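Side-chain contact in E3 19 kDa protein (Human adenovirus E serotype 4, PDB 5IRO), which probably binds MHC class I heavy chains and retains them in the endoplasmic reticulum, keeping them from the surface of the infected cell: residues D[31-36]-D[42-47]. Residues are numbered along the deposited sequence; the frame is centred on the assembly and turned at random.
Sequences VLIKCG and VAIQYK
Ile33 touches two side chains of 42-47 with its two branches. Its CG2 reaches Ile44 CG1 at 4.1 Å, whereas its CD1 lies 4.0 Å from Tyr46 CB and meets the ring obliquely at CG. The torsions account for this split: CG2 is anti to the backbone N, and CG1 is anti to the carbonyl carbon (chi1 -48°), with CD1 carried on in an extended chain. The Ile33 and Tyr46 side chains cross at about a right angle, and the methyl bears on CB and CG, the root of the aromatic group. Within 42-47, Lys47 CG lies over the rim of one face of the Tyr46 ring, 3.7 Å above its plane.

Toward the C-terminal end of 31-36, Cys35 SG approaches Ile44 CD1 at 4.4 Å, a looser meeting, and Val42 CG1 sits 4.2 Å from Gly36 O. No hydrogen bond joins the segments; the nearest CA pair, Cys35 and Ile44, is 7.8 Å apart. The segments run in opposite directions (176° between CA 33 to 36 and CA 42 to 46) but meet through van der Waals contact, mostly of side chains, and not as paired strands.

Several outside partners position the groups. Cys35 is tied to Cys18 by a disulfide, and Gly36 O accepts a hydrogen bond from Asn53 ND2. Tyr46 is anchored at its OH by a hydrogen bond with Pro64 O, while its ring meets that of Phe87.

Strand 29-34 pairs with 20-24 and 54-59, whereas 43-45 pairs with 66-72 in a second antiparallel sheet. Such apolar contact between facing sheets is characteristic of a beta-sandwich interior, here in the GP19K region of the protein.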
ATOM      1  N   VAL D  31       1.975  -9.812  15.618  1.00 34.90           N
ATOM      2  CA  VAL D  31       2.181 -11.224  15.904  1.00 39.81           C
ATOM      3  C   VAL D  31       1.442 -12.098  14.899  1.00 37.78           C
ATOM      4  O   VAL D  31       0.285 -11.831  14.569  1.00 39.98           O
ATOM      5  CB  VAL D  31       1.665 -11.574  17.317  1.00 34.34           C
ATOM      6  CG1 VAL D  31       1.934 -13.032  17.644  1.00 31.98           C
ATOM      7  CG2 VAL D  31       2.291 -10.659  18.356  1.00 30.10           C
ATOM      8  N   LEU D  32       2.112 -13.137  14.414  1.00 35.46           N
ATOM      9  CA  LEU D  32       1.502 -14.060  13.465  1.00 35.87           C
ATOM     10  C   LEU D  32       1.749 -15.501  13.890  1.00 35.66           C
ATOM     11  O   LEU D  32       2.815 -16.052  13.631  1.00 35.28           O
ATOM     12  CB  LEU D  32       2.076 -13.841  12.067  1.00 37.85           C
ATOM     13  CG  LEU D  32       1.429 -14.695  10.976  1.00 42.69           C
ATOM     14  CD1 LEU D  32       0.110 -14.089  10.521  1.00 39.49           C
ATOM     15  CD2 LEU D  32       2.379 -14.895   9.810  1.00 40.44           C
ATOM     16  N   ILE D  33       0.753 -16.114  14.520  1.00 23.79           N
ATOM     17  CA  ILE D  33       0.855 -17.507  14.941  1.00 24.48           C
ATOM     18  C   ILE D  33       0.363 -18.443  13.843  1.00 24.36           C
ATOM     19  O   ILE D  33      -0.843 -18.572  13.618  1.00 25.22           O
ATOM     20  CB  ILE D  33       0.042 -17.764  16.224  1.00 23.43           C
ATOM     21  CG1 ILE D  33       0.355 -16.691  17.270  1.00 16.67           C
ATOM     22  CG2 ILE D  33       0.333 -19.152  16.774  1.00 21.64           C
ATOM     23  CD1 ILE D  33      -0.541 -16.741  18.492  1.00 18.37           C
ATOM     24  N   LYS D  34       1.300 -19.090  13.157  1.00 23.04           N
ATOM     25  CA  LYS D  34       0.953 -19.997  12.068  1.00 28.23           C
ATOM     26  C   LYS D  34       1.044 -21.471  12.469  1.00 37.67           C
ATOM     27  O   LYS D  34       2.123 -21.983  12.769  1.00 35.08           O
ATOM     28  CB  LYS D  34       1.840 -19.734  10.850  1.00 26.99           C
ATOM     29  CG  LYS D  34       1.471 -20.561   9.629  1.00 30.36           C
ATOM     30  CD  LYS D  34       2.304 -20.157   8.426  1.00 31.25           C
ATOM     31  CE  LYS D  34       1.853 -20.881   7.169  1.00 35.88           C
ATOM     32  NZ  LYS D  34       2.719 -20.541   6.007  1.00 24.80           N
ATOM     33  N   CYS D  35      -0.099 -22.145  12.470  1.00 55.94           N
ATOM     34  CA  CYS D  35      -0.143 -23.587  12.657  1.00 61.66           C
ATOM     35  C   CYS D  35      -0.500 -24.264  11.339  1.00 56.39           C
ATOM     36  O   CYS D  35      -0.647 -23.595  10.316  1.00 61.02           O
ATOM     37  CB  CYS D  35      -1.133 -23.962  13.765  1.00 68.88           C
ATOM     38  SG  CYS D  35      -0.686 -23.334  15.405  1.00 54.38           S
ATOM     39  N   GLY D  36      -0.653 -25.585  11.364  1.00 48.79           N
ATOM     40  CA  GLY D  36      -0.845 -26.338  10.137  1.00 58.76           C
ATOM     41  C   GLY D  36      -2.137 -26.044   9.398  1.00 55.01           C
ATOM     42  O   GLY D  36      -3.175 -25.800  10.012  1.00 58.16           O
ATOM     43  N   VAL D  42      -8.466 -27.534  14.061  1.00 57.79           N
ATOM     44  CA  VAL D  42      -7.332 -27.164  14.896  1.00 46.95           C
ATOM     45  C   VAL D  42      -7.447 -25.665  15.127  1.00 49.99           C
ATOM     46  O   VAL D  42      -7.026 -24.849  14.307  1.00 45.03           O
ATOM     47  CB  VAL D  42      -5.963 -27.582  14.283  1.00 51.50           C
ATOM     48  CG1 VAL D  42      -5.911 -27.260  12.803  1.00 54.38           C
ATOM     49  CG2 VAL D  42      -4.799 -26.930  15.028  1.00 53.93           C
ATOM     50  N   ALA D  43      -8.047 -25.306  16.256  1.00 23.22           N
ATOM     51  CA  ALA D  43      -8.369 -23.911  16.519  1.00 20.58           C
ATOM     52  C   ALA D  43      -7.264 -23.218  17.295  1.00 19.37           C
ATOM     53  O   ALA D  43      -6.769 -23.745  18.285  1.00 19.76           O
ATOM     54  CB  ALA D  43      -9.689 -23.815  17.277  1.00 23.06           C
ATOM     55  N   ILE D  44      -6.869 -22.035  16.839  1.00 37.45           N
ATOM     56  CA  ILE D  44      -5.831 -21.284  17.531  1.00 33.27           C
ATOM     57  C   ILE D  44      -6.444 -20.071  18.223  1.00 39.41           C
ATOM     58  O   ILE D  44      -7.244 -19.339  17.638  1.00 35.33           O
ATOM     59  CB  ILE D  44      -4.654 -20.885  16.598  1.00 37.58           C
ATOM     60  CG1 ILE D  44      -3.522 -20.238  17.402  1.00 37.30           C
ATOM     61  CG2 ILE D  44      -5.117 -19.971  15.474  1.00 38.83           C
ATOM     62  CD1 ILE D  44      -2.920 -21.150  18.444  1.00 32.55           C
ATOM     63  N   GLN D  45      -6.085 -19.883  19.487  1.00 38.99           N
ATOM     64  CA  GLN D  45      -6.581 -18.753  20.257  1.00 39.50           C
ATOM     65  C   GLN D  45      -5.406 -18.058  20.931  1.00 36.30           C
ATOM     66  O   GLN D  45      -4.498 -18.717  21.431  1.00 40.09           O
ATOM     67  CB  GLN D  45      -7.592 -19.242  21.294  1.00 37.16           C
ATOM     68  CG  GLN D  45      -7.894 -18.276  22.427  1.00 36.88           C
ATOM     69  CD  GLN D  45      -9.294 -17.709  22.347  1.00 32.92           C
ATOM     70  OE1 GLN D  45     -10.186 -18.315  21.751  1.00 35.13           O
ATOM     71  NE2 GLN D  45      -9.501 -16.548  22.954  1.00 30.65           N
ATOM     72  N   TYR D  46      -5.423 -16.730  20.942  1.00 44.76           N
ATOM     73  CA  TYR D  46      -4.325 -15.961  21.514  1.00 48.91           C
ATOM     74  C   TYR D  46      -4.827 -15.113  22.683  1.00 49.21           C
ATOM     75  O   TYR D  46      -4.569 -15.440  23.841  1.00 54.54           O
ATOM     76  CB  TYR D  46      -3.660 -15.090  20.440  1.00 44.90           C
ATOM     77  CG  TYR D  46      -2.654 -14.087  20.965  1.00 45.89           C
ATOM     78  CD1 TYR D  46      -1.764 -14.424  21.979  1.00 43.31           C
ATOM     79  CD2 TYR D  46      -2.592 -12.803  20.441  1.00 41.13           C
ATOM     80  CE1 TYR D  46      -0.850 -13.507  22.460  1.00 45.08           C
ATOM     81  CE2 TYR D  46      -1.679 -11.880  20.914  1.00 39.99           C
ATOM     82  CZ  TYR D  46      -0.810 -12.238  21.923  1.00 41.09           C
ATOM     83  OH  TYR D  46       0.101 -11.323  22.396  1.00 44.91           O
ATOM     84  N   LYS D  47      -5.538 -14.028  22.392  1.00 26.66           N
ATOM     85  CA  LYS D  47      -6.107 -13.205  23.455  1.00 25.87           C
ATOM     86  C   LYS D  47      -7.571 -13.559  23.676  1.00 29.21           C
ATOM     87  O   LYS D  47      -7.906 -14.482  24.422  1.00 32.10           O
ATOM     88  CB  LYS D  47      -6.021 -11.721  23.084  1.00 22.44           C
ATOM     89  CG  LYS D  47      -4.622 -11.121  23.127  1.00 27.78           C
ATOM     90  CD  LYS D  47      -4.625  -9.676  22.630  1.00 24.94           C
ATOM     91  CE  LYS D  47      -3.222  -9.080  22.604  1.00 27.58           C
ATOM     92  NZ  LYS D  47      -3.175  -7.775  21.880  1.00 24.37           N
TER